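Putative nucleotide sugar epimerase/ dehydratase (Bordetella bronchiseptica, PDB 2Q1S) binds NADH in a Rossmann fold and probably acts as a nucleotide-sugar epimerase or dehydratase in the biosynthesis of the lipopolysaccharide O-antigen. Local coordinates at residues Met36-Ala41 and Val103-Thr108; Asp64-Ala69 and Val80-Thr85; Lys145-Ala150 and Val204-Gln209. All coordinates share one frame; numbering follows the deposited sequence.

Interaction 1: Met36-Ala41 and Val103-Thr108. With NAI (1,4-dihydronicotinamide adenine dinucleotide), chain B.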
loop_
_atom_site.group_PDB
_atom_site.type_symbol
_atom_site.label_atom_id
_atom_site.label_comp_id
_atom_site.label_asym_id
_atom_site.label_seq_id
_atom_site.Cartn_x
_atom_site.Cartn_y
_atom_site.Cartn_z
ATOM N N MET A 36 5.580 -7.444 22.858
ATOM C CA MET A 36 6.560 -7.455 21.762
ATOM C C MET A 36 6.738 -6.016 21.254
ATOM O O MET A 36 5.753 -5.289 21.130
ATOM C CB MET A 36 6.089 -8.396 20.663
ATOM C CG MET A 36 6.982 -8.395 19.442
ATOM S SD MET A 36 6.214 -9.176 18.002
ATOM C CE MET A 36 6.892 -10.734 18.309
ATOM N N VAL A 37 7.990 -5.620 21.018
ATOM C CA VAL A 37 8.273 -4.334 20.387
ATOM C C VAL A 37 9.058 -4.604 19.108
ATOM O O VAL A 37 10.231 -4.908 19.134
ATOM C CB VAL A 37 8.995 -3.328 21.331
ATOM C CG1 VAL A 37 9.151 -1.946 20.664
ATOM C CG2 VAL A 37 8.214 -3.152 22.642
ATOM N N VAL A 38 8.340 -4.546 17.979
ATOM C CA VAL A 38 8.972 -4.702 16.651
ATOM C C VAL A 38 9.629 -3.343 16.371
ATOM O O VAL A 38 8.959 -2.312 16.535
ATOM C CB VAL A 38 7.897 -5.091 15.608
ATOM C CG1 VAL A 38 8.571 -5.273 14.206
ATOM C CG2 VAL A 38 7.151 -6.351 16.073
ATOM N N GLY A 39 10.894 -3.322 16.013
ATOM C CA GLY A 39 11.611 -2.062 15.890
ATOM C C GLY A 39 12.059 -1.519 17.242
ATOM O O GLY A 39 12.431 -0.358 17.362
ATOM N N GLY A 40 12.080 -2.389 18.258
ATOM C CA GLY A 40 12.379 -1.943 19.627
ATOM C C GLY A 40 13.807 -1.564 19.977
ATOM O O GLY A 40 14.084 -1.093 21.112
ATOM N N ALA A 41 14.756 -1.787 19.058
ATOM C CA ALA A 41 16.100 -1.280 19.235
ATOM C C ALA A 41 16.311 0.163 18.767
ATOM O O ALA A 41 17.410 0.724 18.959
ATOM C CB ALA A 41 17.114 -2.220 18.556
ATOM N N VAL A 103 1.382 -5.771 21.489
ATOM C CA VAL A 103 2.418 -5.674 20.464
ATOM C C VAL A 103 2.507 -4.228 20.034
ATOM O O VAL A 103 1.499 -3.597 19.822
ATOM C CB VAL A 103 2.079 -6.575 19.207
ATOM C CG1 VAL A 103 2.992 -6.267 17.995
ATOM C CG2 VAL A 103 2.116 -8.041 19.570
ATOM N N PHE A 104 3.718 -3.699 20.005
ATOM C CA PHE A 104 4.004 -2.350 19.452
ATOM C C PHE A 104 4.786 -2.546 18.170
ATOM O O PHE A 104 5.821 -3.148 18.201
ATOM C CB PHE A 104 4.820 -1.515 20.445
ATOM C CG PHE A 104 4.091 -1.219 21.724
ATOM C CD1 PHE A 104 4.131 -2.122 22.802
ATOM C CD2 PHE A 104 3.295 -0.077 21.858
ATOM C CE1 PHE A 104 3.455 -1.870 23.996
ATOM C CE2 PHE A 104 2.632 0.208 23.067
ATOM C CZ PHE A 104 2.682 -0.721 24.132
ATOM N N HIS A 105 4.223 -2.084 17.035
ATOM C CA HIS A 105 4.892 -2.218 15.759
ATOM C C HIS A 105 5.486 -0.878 15.323
ATOM O O HIS A 105 4.702 0.020 14.865
ATOM C CB HIS A 105 3.883 -2.773 14.731
ATOM C CG HIS A 105 4.448 -2.785 13.353
ATOM N ND1 HIS A 105 5.792 -2.920 13.109
ATOM C CD2 HIS A 105 3.853 -2.596 12.149
ATOM C CE1 HIS A 105 6.015 -2.837 11.799
ATOM N NE2 HIS A 105 4.848 -2.640 11.202
ATOM N N LEU A 106 6.777 -0.714 15.640
ATOM C CA LEU A 106 7.518 0.539 15.388
ATOM C C LEU A 106 8.512 0.474 14.256
ATOM O O LEU A 106 9.227 1.437 14.004
ATOM C CB LEU A 106 8.222 1.048 16.675
ATOM C CG LEU A 106 7.356 0.997 17.931
ATOM C CD1 LEU A 106 8.261 1.459 19.101
ATOM C CD2 LEU A 106 6.127 1.827 17.823
ATOM N N ALA A 107 8.690 -0.682 13.613
ATOM C CA ALA A 107 9.694 -0.792 12.578
ATOM C C ALA A 107 9.327 0.150 11.395
ATOM O O ALA A 107 8.162 0.471 11.108
ATOM C CB ALA A 107 9.853 -2.202 12.129
ATOM N N THR A 108 10.411 0.631 10.782
ATOM C CA THR A 108 10.286 1.444 9.565
ATOM C C THR A 108 11.627 1.356 8.843
ATOM O O THR A 108 12.601 0.764 9.304
ATOM C CB THR A 108 9.889 2.890 9.853
ATOM O OG1 THR A 108 9.406 3.501 8.639
ATOM C CG2 THR A 108 11.047 3.728 10.414
HETATM P PA NAI B . 14.241 4.156 13.980
HETATM O O1A NAI B . 14.798 3.975 12.614
HETATM O O2A NAI B . 15.200 4.523 15.137
HETATM O O5B NAI B . 13.393 2.944 14.421
HETATM C C5B NAI B . 12.886 1.934 13.541
HETATM C C4B NAI B . 13.419 0.565 13.928
HETATM O O4B NAI B . 12.922 -0.396 13.002
HETATM C C3B NAI B . 14.968 0.521 13.855
HETATM O O3B NAI B . 15.497 0.001 15.087
HETATM C C2B NAI B . 15.225 -0.476 12.734
HETATM O O2B NAI B . 16.430 -1.296 12.833
HETATM C C1B NAI B . 13.979 -1.360 12.807
HETATM N N9A NAI B . 13.714 -2.142 11.611
HETATM C C8A NAI B . 13.874 -1.747 10.311
HETATM N N7A NAI B . 13.480 -2.734 9.504
HETATM C C5A NAI B . 13.042 -3.788 10.250
HETATM C C6A NAI B . 12.504 -5.135 10.017
HETATM N N6A NAI B . 12.311 -5.641 8.793
HETATM N N1A NAI B . 12.172 -5.924 11.086
HETATM C C2A NAI B . 12.366 -5.431 12.339
HETATM N N3A NAI B . 12.842 -4.218 12.662
HETATM C C4A NAI B . 13.195 -3.340 11.657
HETATM O O3 NAI B . 13.188 5.346 13.800
HETATM P PN NAI B . 12.123 5.953 14.868
HETATM O O1N NAI B . 12.091 7.393 14.742
HETATM O O2N NAI B . 12.375 5.231 16.168
HETATM O O5D NAI B . 10.728 5.320 14.287
HETATM C C5D NAI B . 9.889 4.460 15.078
HETATM C C4D NAI B . 8.505 4.457 14.426
HETATM O O4D NAI B . 7.949 5.745 14.534
HETATM C C3D NAI B . 8.559 4.202 12.919
HETATM O O3D NAI B . 7.463 3.337 12.595
HETATM C C2D NAI B . 8.409 5.563 12.310
HETATM O O2D NAI B . 7.839 5.489 10.976
HETATM C C1D NAI B . 7.464 6.235 13.267
HETATM N N1N NAI B . 7.533 7.673 13.246
HETATM C C2N NAI B . 8.589 8.372 13.777
HETATM C C3N NAI B . 8.610 9.763 13.763
HETATM C C7N NAI B . 9.782 10.556 14.334
HETATM O O7N NAI B . 9.722 11.774 14.306
HETATM N N7N NAI B . 10.808 9.846 14.867
HETATM C C4N NAI B . 7.500 10.486 13.248
HETATM C C5N NAI B . 6.404 9.729 12.741
HETATM C C6N NAI B . 6.439 8.337 12.788
#
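The carbonyl oxygen of M36 meets two groups of the neighbouring strand, through one hydrogen bond and one weaker CH contact. F104 N donates to M36 O over 2.8 Å in a nearly straight bond (175°), and V103 CA approaches M36 O at 3.4 Å. The chain then reverses roles: V38 N reaches F104 O at 2.9 Å. The exchange closes with L106 N on V38 O, 2.8 Å, just past the strand end. With strand axes 7° apart, this is the parallel pairing expected of a Rossmann sheet.

V38 carries much of the side-chain packing. With its CG1 anti to the backbone N (chi1 -179°), V38 CG1 lies 3.8 Å from H105 ND1 and also touches A107 CB. This nitrogen is buried and has no polar partner in the model, whereas H105 NE2 is bonded to T130. V37 meets L106 from the other face of the sheet, V37 CG1 lying 3.9 Å from L106 CD1.

Past the strand ends both chains turn to the cofactor. G39, at positive phi, passes close to the adenosine ribose, and A107 CB lies 3.6 Å from the adenine N3A of NADH. G40 begins what fits the glycine-rich Rossmann turn.

Helix 43-54 covers the face of V37, F104 and L106 through L48, V49 and L52; helix 128-137 packs on V103 and H105, while strands 59-63 and 145-151 flank the pair.

Interaction 2: Asp64-Ala69 and Val80-Thr85. With NAI (1,4-dihydronicotinamide adenine dinucleotide), chain B.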
loop_
_atom_site.group_PDB
_atom_site.type_symbol
_atom_site.label_atom_id
_atom_site.label_comp_id
_atom_site.label_asym_id
_atom_site.label_seq_id
_atom_site.Cartn_x
_atom_site.Cartn_y
_atom_site.Cartn_z
ATOM N N ASP A 64 14.296 -6.806 16.053
ATOM C CA ASP A 64 14.873 -5.668 15.341
ATOM C C ASP A 64 16.078 -6.158 14.554
ATOM O O ASP A 64 16.948 -6.843 15.100
ATOM C CB ASP A 64 15.256 -4.564 16.340
ATOM C CG ASP A 64 15.392 -3.222 15.689
ATOM O OD1 ASP A 64 16.269 -3.151 14.760
ATOM O OD2 ASP A 64 14.720 -2.290 16.133
ATOM N N ASN A 65 16.123 -5.811 13.263
ATOM C CA ASN A 65 17.253 -6.254 12.423
ATOM C C ASN A 65 18.474 -5.308 12.478
ATOM O O ASN A 65 19.466 -5.502 11.773
ATOM C CB ASN A 65 16.783 -6.468 10.969
ATOM C CG ASN A 65 16.268 -5.218 10.338
ATOM O OD1 ASN A 65 16.111 -4.170 10.978
ATOM N ND2 ASN A 65 15.850 -5.341 9.072
ATOM N N LEU A 66 18.322 -4.230 13.272
ATOM C CA LEU A 66 19.413 -3.230 13.433
ATOM C C LEU A 66 19.726 -2.452 12.166
ATOM O O LEU A 66 20.805 -1.885 12.027
ATOM C CB LEU A 66 20.692 -3.818 14.079
ATOM C CG LEU A 66 20.457 -4.376 15.502
ATOM C CD1 LEU A 66 21.788 -4.918 16.056
ATOM C CD2 LEU A 66 19.804 -3.369 16.460
ATOM N N LEU A 67 18.723 -2.370 11.284
ATOM C CA LEU A 67 18.941 -1.700 10.008
ATOM C C LEU A 67 19.198 -0.208 10.200
ATOM O O LEU A 67 20.037 0.382 9.492
ATOM C CB LEU A 67 17.763 -1.970 9.097
ATOM C CG LEU A 67 17.746 -1.331 7.722
ATOM C CD1 LEU A 67 18.975 -1.695 6.903
ATOM C CD2 LEU A 67 16.447 -1.757 7.022
ATOM N N SER A 68 18.524 0.393 11.176
ATOM C CA SER A 68 18.759 1.802 11.499
ATOM C C SER A 68 18.916 2.035 13.000
ATOM O O SER A 68 18.482 3.059 13.500
ATOM C CB SER A 68 17.663 2.688 10.912
ATOM O OG SER A 68 16.374 2.273 11.363
ATOM N N ALA A 69 19.558 1.076 13.674
ATOM C CA ALA A 69 19.644 1.041 15.126
ATOM C C ALA A 69 20.990 0.473 15.523
ATOM O O ALA A 69 21.726 -0.125 14.706
ATOM C CB ALA A 69 18.521 0.174 15.683
ATOM N N VAL A 80 14.165 -8.932 28.951
ATOM C CA VAL A 80 14.252 -8.609 27.520
ATOM C C VAL A 80 14.805 -9.803 26.717
ATOM O O VAL A 80 15.886 -10.311 27.004
ATOM C CB VAL A 80 15.141 -7.360 27.272
ATOM C CG1 VAL A 80 15.350 -7.126 25.771
ATOM C CG2 VAL A 80 14.542 -6.109 27.905
ATOM N N ARG A 81 14.026 -10.275 25.750
ATOM C CA ARG A 81 14.479 -11.237 24.742
ATOM C C ARG A 81 14.719 -10.434 23.456
ATOM O O ARG A 81 13.867 -9.653 23.042
ATOM C CB ARG A 81 13.418 -12.310 24.507
ATOM C CG ARG A 81 13.727 -13.246 23.368
ATOM C CD ARG A 81 12.520 -14.065 22.967
ATOM N NE ARG A 81 12.823 -14.923 21.819
ATOM C CZ ARG A 81 11.930 -15.660 21.160
ATOM N NH1 ARG A 81 10.647 -15.654 21.517
ATOM N NH2 ARG A 81 12.331 -16.407 20.133
ATOM N N PHE A 82 15.879 -10.620 22.839
ATOM C CA PHE A 82 16.183 -9.907 21.594
ATOM C C PHE A 82 16.375 -10.859 20.410
ATOM O O PHE A 82 17.328 -11.674 20.379
ATOM C CB PHE A 82 17.408 -8.999 21.801
ATOM C CG PHE A 82 17.904 -8.299 20.543
ATOM C CD1 PHE A 82 17.048 -7.588 19.728
ATOM C CD2 PHE A 82 19.254 -8.323 20.223
ATOM C CE1 PHE A 82 17.521 -6.937 18.589
ATOM C CE2 PHE A 82 19.741 -7.670 19.077
ATOM C CZ PHE A 82 18.872 -6.992 18.257
ATOM N N SER A 83 15.482 -10.712 19.419
ATOM C CA SER A 83 15.612 -11.404 18.139
ATOM C C SER A 83 16.160 -10.426 17.097
ATOM O O SER A 83 15.461 -9.508 16.658
ATOM C CB SER A 83 14.284 -12.014 17.662
ATOM O OG SER A 83 13.770 -12.966 18.599
ATOM N N GLU A 84 17.432 -10.614 16.752
ATOM C CA GLU A 84 18.140 -9.760 15.796
ATOM C C GLU A 84 17.813 -10.290 14.394
ATOM O O GLU A 84 18.644 -10.912 13.698
ATOM C CB GLU A 84 19.663 -9.752 16.065
ATOM C CG GLU A 84 20.365 -8.760 15.117
ATOM C CD GLU A 84 21.835 -8.578 15.377
ATOM O OE1 GLU A 84 22.332 -8.914 16.488
ATOM O OE2 GLU A 84 22.534 -8.123 14.440
ATOM N N THR A 85 16.584 -9.982 13.986
ATOM C CA THR A 85 15.988 -10.649 12.872
ATOM C C THR A 85 14.917 -9.713 12.333
ATOM O O THR A 85 14.235 -9.006 13.083
ATOM C CB THR A 85 15.303 -11.958 13.326
ATOM O OG1 THR A 85 16.272 -12.831 13.934
ATOM C CG2 THR A 85 14.732 -12.695 12.129
HETATM P PA NAI B . 14.241 4.156 13.980
HETATM O O1A NAI B . 14.798 3.975 12.614
HETATM O O2A NAI B . 15.200 4.523 15.137
HETATM O O5B NAI B . 13.393 2.944 14.421
HETATM C C5B NAI B . 12.886 1.934 13.541
HETATM C C4B NAI B . 13.419 0.565 13.928
HETATM O O4B NAI B . 12.922 -0.396 13.002
HETATM C C3B NAI B . 14.968 0.521 13.855
HETATM O O3B NAI B . 15.497 0.001 15.087
HETATM C C2B NAI B . 15.225 -0.476 12.734
HETATM O O2B NAI B . 16.430 -1.296 12.833
HETATM C C1B NAI B . 13.979 -1.360 12.807
HETATM N N9A NAI B . 13.714 -2.142 11.611
HETATM C C8A NAI B . 13.874 -1.747 10.311
HETATM N N7A NAI B . 13.480 -2.734 9.504
HETATM C C5A NAI B . 13.042 -3.788 10.250
HETATM C C6A NAI B . 12.504 -5.135 10.017
HETATM N N6A NAI B . 12.311 -5.641 8.793
HETATM N N1A NAI B . 12.172 -5.924 11.086
HETATM C C2A NAI B . 12.366 -5.431 12.339
HETATM N N3A NAI B . 12.842 -4.218 12.662
HETATM C C4A NAI B . 13.195 -3.340 11.657
HETATM O O3 NAI B . 13.188 5.346 13.800
HETATM P PN NAI B . 12.123 5.953 14.868
HETATM O O1N NAI B . 12.091 7.393 14.742
HETATM O O2N NAI B . 12.375 5.231 16.168
HETATM O O5D NAI B . 10.728 5.320 14.287
HETATM C C5D NAI B . 9.889 4.460 15.078
HETATM C C4D NAI B . 8.505 4.457 14.426
HETATM O O4D NAI B . 7.949 5.745 14.534
HETATM C C3D NAI B . 8.559 4.202 12.919
HETATM O O3D NAI B . 7.463 3.337 12.595
HETATM C C2D NAI B . 8.409 5.563 12.310
HETATM O O2D NAI B . 7.839 5.489 10.976
HETATM C C1D NAI B . 7.464 6.235 13.267
HETATM N N1N NAI B . 7.533 7.673 13.246
HETATM C C2N NAI B . 8.589 8.372 13.777
HETATM C C3N NAI B . 8.610 9.763 13.763
HETATM C C7N NAI B . 9.782 10.556 14.334
HETATM O O7N NAI B . 9.722 11.774 14.306
HETATM N N7N NAI B . 10.808 9.846 14.867
HETATM C C4N NAI B . 7.500 10.486 13.248
HETATM C C5N NAI B . 6.404 9.729 12.741
HETATM C C6N NAI B . 6.439 8.337 12.788
HETATM O O HOH W 1 21.524 -7.376 11.919
#
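D64 joins the start of this loop to the end of the neighbouring strand: D64 N donates to S83 O over 3.0 Å at 163°. Its own carbonyl faces E84, whose CA makes a CH contact of 3.2 Å to D64 O; the bond from T85 N to the same oxygen is weak. F82 reaches in beside them, with D64 CB at the ring edge and in its plane. L66 comes to the edge too, L66 CG lying 4.1 Å from F82 CZ, and its CD1 touches the E84 carboxylate, the two side chains crossing at about a right angle. A water donates to both N65 O and E84 OE2, bridging the two segments at their partly exposed side.

The acidic side chain of D64 faces the other way, to the adenosine ribose. CG stands anti to the backbone N (chi1 -160°), which carries the carboxylate to the ribose diol: NADH O2B donates to D64 OD1 at 2.7 Å, and NADH O3B to D64 OD2 at 2.6 Å. Such a two-pronged grip is the classic Rossmann recognition of an NAD-type ribose.

Two Asx turns position this first shell. L66 N bonds D64 OD1 over 2.8 Å, so that one oxygen serves both loop and cofactor, and A41 N holds OD2. L67 N reaches N65 OD1 from above the carbonyl plane, and the N65 amide lies against the adenine, N65 OD1 3.1 Å from C4A of NADH. Further along, S68 OG binds phosphate oxygen O1A of NADH at 2.6 Å.

Strand 59-63 leads into D64 and pairs with strand 80-83, F82 resting on V62; helix 90-95 packs on S83 and T85 through L92, and helix 119-126 meets N65 and L67 through N125.

Interaction 3: Lys145-Ala150 and Val204-Gln209. With NAI (1,4-dihydronicotinamide adenine dinucleotide), chain B.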
loop_
_atom_site.group_PDB
_atom_site.type_symbol
_atom_site.label_atom_id
_atom_site.label_comp_id
_atom_site.label_asym_id
_atom_site.label_seq_id
_atom_site.Cartn_x
_atom_site.Cartn_y
_atom_site.Cartn_z
ATOM N N LYS A 145 -4.033 -5.455 22.530
ATOM C CA LYS A 145 -3.849 -4.309 21.622
ATOM C C LYS A 145 -2.594 -4.458 20.842
ATOM O O LYS A 145 -1.605 -4.999 21.328
ATOM C CB LYS A 145 -3.816 -2.985 22.402
ATOM C CG LYS A 145 -4.697 -1.843 21.784
ATOM C CD LYS A 145 -6.193 -2.161 21.786
ATOM C CE LYS A 145 -6.769 -2.199 23.209
ATOM N NZ LYS A 145 -6.717 -0.854 23.837
ATOM N N VAL A 146 -2.703 -4.014 19.587
ATOM C CA VAL A 146 -1.570 -3.898 18.672
ATOM C C VAL A 146 -1.454 -2.435 18.270
ATOM O O VAL A 146 -2.359 -1.926 17.620
ATOM C CB VAL A 146 -1.779 -4.780 17.380
ATOM C CG1 VAL A 146 -0.598 -4.619 16.453
ATOM C CG2 VAL A 146 -1.981 -6.240 17.821
ATOM N N VAL A 147 -0.376 -1.777 18.672
ATOM C CA VAL A 147 -0.225 -0.363 18.419
ATOM C C VAL A 147 0.798 -0.177 17.293
ATOM O O VAL A 147 1.936 -0.626 17.387
ATOM C CB VAL A 147 0.238 0.379 19.712
ATOM C CG1 VAL A 147 0.331 1.896 19.427
ATOM C CG2 VAL A 147 -0.808 0.152 20.853
ATOM N N TYR A 148 0.348 0.548 16.266
ATOM C CA TYR A 148 1.144 0.841 15.069
ATOM C C TYR A 148 1.509 2.339 15.036
ATOM O O TYR A 148 0.601 3.184 15.132
ATOM C CB TYR A 148 0.301 0.462 13.837
ATOM C CG TYR A 148 0.882 0.986 12.505
ATOM C CD1 TYR A 148 2.131 0.545 12.049
ATOM C CD2 TYR A 148 0.187 1.879 11.735
ATOM C CE1 TYR A 148 2.663 0.984 10.870
ATOM C CE2 TYR A 148 0.713 2.371 10.552
ATOM C CZ TYR A 148 1.944 1.906 10.085
ATOM O OH TYR A 148 2.475 2.357 8.918
ATOM N N SER A 149 2.814 2.641 14.964
ATOM C CA SER A 149 3.246 4.015 14.802
ATOM C C SER A 149 3.068 4.485 13.377
ATOM O O SER A 149 3.779 4.066 12.483
ATOM C CB SER A 149 4.678 4.187 15.268
ATOM O OG SER A 149 5.521 3.188 14.732
ATOM N N ALA A 150 2.084 5.371 13.185
ATOM C CA ALA A 150 1.761 5.955 11.910
ATOM C C ALA A 150 2.384 7.366 11.796
ATOM O O ALA A 150 2.851 7.953 12.792
ATOM C CB ALA A 150 0.238 5.991 11.802
ATOM N N VAL A 204 -4.515 -0.172 17.062
ATOM C CA VAL A 204 -4.687 1.267 17.330
ATOM C C VAL A 204 -3.541 1.953 16.575
ATOM O O VAL A 204 -2.408 1.538 16.723
ATOM C CB VAL A 204 -4.567 1.566 18.817
ATOM C CG1 VAL A 204 -4.702 3.073 19.044
ATOM C CG2 VAL A 204 -5.639 0.821 19.565
ATOM N N ARG A 205 -3.879 2.947 15.747
ATOM C CA ARG A 205 -2.882 3.680 14.978
ATOM C C ARG A 205 -2.547 4.915 15.800
ATOM O O ARG A 205 -3.440 5.658 16.186
ATOM C CB ARG A 205 -3.485 4.075 13.621
ATOM C CG ARG A 205 -3.750 2.812 12.744
ATOM C CD ARG A 205 -4.813 3.186 11.675
ATOM N NE ARG A 205 -6.172 3.230 12.162
ATOM C CZ ARG A 205 -7.100 4.088 11.734
ATOM N NH1 ARG A 205 -6.741 5.022 10.865
ATOM N NH2 ARG A 205 -8.330 4.040 12.201
ATOM N N ALA A 206 -1.246 5.113 16.038
ATOM C CA ALA A 206 -0.771 6.285 16.799
ATOM C C ALA A 206 -0.010 7.170 15.833
ATOM O O ALA A 206 1.025 6.784 15.375
ATOM C CB ALA A 206 0.163 5.824 17.959
ATOM N N ARG A 207 -0.560 8.345 15.498
ATOM C CA ARG A 207 0.066 9.262 14.539
ATOM C C ARG A 207 0.906 10.288 15.301
ATOM O O ARG A 207 0.414 10.964 16.184
ATOM C CB ARG A 207 -1.034 10.019 13.777
ATOM C CG ARG A 207 -1.769 9.145 12.772
ATOM C CD ARG A 207 -2.866 9.958 12.072
ATOM N NE ARG A 207 -3.602 9.097 11.153
ATOM C CZ ARG A 207 -4.879 9.321 10.769
ATOM N NH1 ARG A 207 -5.548 10.395 11.183
ATOM N NH2 ARG A 207 -5.482 8.457 9.935
ATOM N N PHE A 208 2.171 10.371 14.940
ATOM C CA PHE A 208 2.973 11.411 15.567
ATOM C C PHE A 208 3.977 11.978 14.575
ATOM O O PHE A 208 4.058 11.533 13.440
ATOM C CB PHE A 208 3.560 10.938 16.913
ATOM C CG PHE A 208 4.270 9.600 16.856
ATOM C CD1 PHE A 208 5.581 9.548 16.502
ATOM C CD2 PHE A 208 3.627 8.426 17.259
ATOM C CE1 PHE A 208 6.284 8.350 16.459
ATOM C CE2 PHE A 208 4.314 7.195 17.243
ATOM C CZ PHE A 208 5.684 7.166 16.841
ATOM N N GLN A 209 4.669 13.039 14.961
ATOM C CA GLN A 209 5.725 13.513 14.073
ATOM C C GLN A 209 6.677 14.393 14.846
ATOM O O GLN A 209 6.331 14.914 15.887
ATOM C CB GLN A 209 5.161 14.230 12.828
ATOM C CG GLN A 209 4.321 15.456 13.106
HETATM P PA NAI B . 14.241 4.156 13.980
HETATM O O1A NAI B . 14.798 3.975 12.614
HETATM O O2A NAI B . 15.200 4.523 15.137
HETATM O O5B NAI B . 13.393 2.944 14.421
HETATM C C5B NAI B . 12.886 1.934 13.541
HETATM C C4B NAI B . 13.419 0.565 13.928
HETATM O O4B NAI B . 12.922 -0.396 13.002
HETATM C C3B NAI B . 14.968 0.521 13.855
HETATM O O3B NAI B . 15.497 0.001 15.087
HETATM C C2B NAI B . 15.225 -0.476 12.734
HETATM O O2B NAI B . 16.430 -1.296 12.833
HETATM C C1B NAI B . 13.979 -1.360 12.807
HETATM N N9A NAI B . 13.714 -2.142 11.611
HETATM C C8A NAI B . 13.874 -1.747 10.311
HETATM N N7A NAI B . 13.480 -2.734 9.504
HETATM C C5A NAI B . 13.042 -3.788 10.250
HETATM C C6A NAI B . 12.504 -5.135 10.017
HETATM N N6A NAI B . 12.311 -5.641 8.793
HETATM N N1A NAI B . 12.172 -5.924 11.086
HETATM C C2A NAI B . 12.366 -5.431 12.339
HETATM N N3A NAI B . 12.842 -4.218 12.662
HETATM C C4A NAI B . 13.195 -3.340 11.657
HETATM O O3 NAI B . 13.188 5.346 13.800
HETATM P PN NAI B . 12.123 5.953 14.868
HETATM O O1N NAI B . 12.091 7.393 14.742
HETATM O O2N NAI B . 12.375 5.231 16.168
HETATM O O5D NAI B . 10.728 5.320 14.287
HETATM C C5D NAI B . 9.889 4.460 15.078
HETATM C C4D NAI B . 8.505 4.457 14.426
HETATM O O4D NAI B . 7.949 5.745 14.534
HETATM C C3D NAI B . 8.559 4.202 12.919
HETATM O O3D NAI B . 7.463 3.337 12.595
HETATM C C2D NAI B . 8.409 5.563 12.310
HETATM O O2D NAI B . 7.839 5.489 10.976
HETATM C C1D NAI B . 7.464 6.235 13.267
HETATM N N1N NAI B . 7.533 7.673 13.246
HETATM C C2N NAI B . 8.589 8.372 13.777
HETATM C C3N NAI B . 8.610 9.763 13.763
HETATM C C7N NAI B . 9.782 10.556 14.334
HETATM O O7N NAI B . 9.722 11.774 14.306
HETATM N N7N NAI B . 10.808 9.846 14.867
HETATM C C4N NAI B . 7.500 10.486 13.248
HETATM C C5N NAI B . 6.404 9.729 12.741
HETATM C C6N NAI B . 6.439 8.337 12.788
#
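V147, Y148, S149 and A150 pair in parallel with V204, R205, A206 and R207, two strands of the Rossmann sheet joined by a beta-alpha-beta crossover through helix 180-199. Their axes cross at -28°, the twist of such a sheet. The backbone exchange is tight from V146 O to A206 O: A206 N donates to Y148 O over 2.8 Å, almost straight at 177°, and A150 N meets A206 O at the same 2.8 Å. Side chains close in at both ends. At the near one K145 folds over V204, with K145 CG 3.6 Å from V204 CG2, while its NZ turns to the carbonyls of G277 and A274.

Only the last backbone bond slackens: F208 N is 3.3 Å from A150 O, weak. R207 beside it is partly exposed. The face of Y148, A150, R205 and R207 is nevertheless well supplied with charge partners: both arginines bridge to E189 and D170, and both pack on L174 of the second subunit. R205 CG lies at the edge of the Y148 ring, and R207 CG is 3.9 Å from A150 CB.

The other face holds V147, S149, V204 and A206 and leads to the nicotinamide end of NADH. F208 takes the cramped first torsion, CG between backbone N and carbonyl carbon (chi1 50°), which brings the ring alongside both S149 and the nicotinamide ring. F208 CZ touches S149 CB at 3.5 Å, and F208 CE1 lies equally close, 3.5 Å, to N1N of NADH. S149 OG shares a hydrogen bond of 2.9 Å with O3D of the nicotinamide ribose of NADH.

In the fold
Interactions 1 and 3 are buried parallel strand pairs, adjacent in one sheet: strands 102-105 and 145-151 are neighbours, with H105 N near V147 O and V103 O near V147 N. Interaction 2 lies farther from the chain's centre, is partly exposed, and joins a loop to a strand with few backbone bonds and a bridging water. It is nested in the connection that interaction 1 closes, and touches it where A41 N meets D64 OD2. All three border NADH but serve different parts of it: interaction 2 the adenosine diol, adenine and a phosphate oxygen, interaction 1 both riboses and the adenine, through backbone and small side chains, interaction 3 the nicotinamide half through S149 and F208.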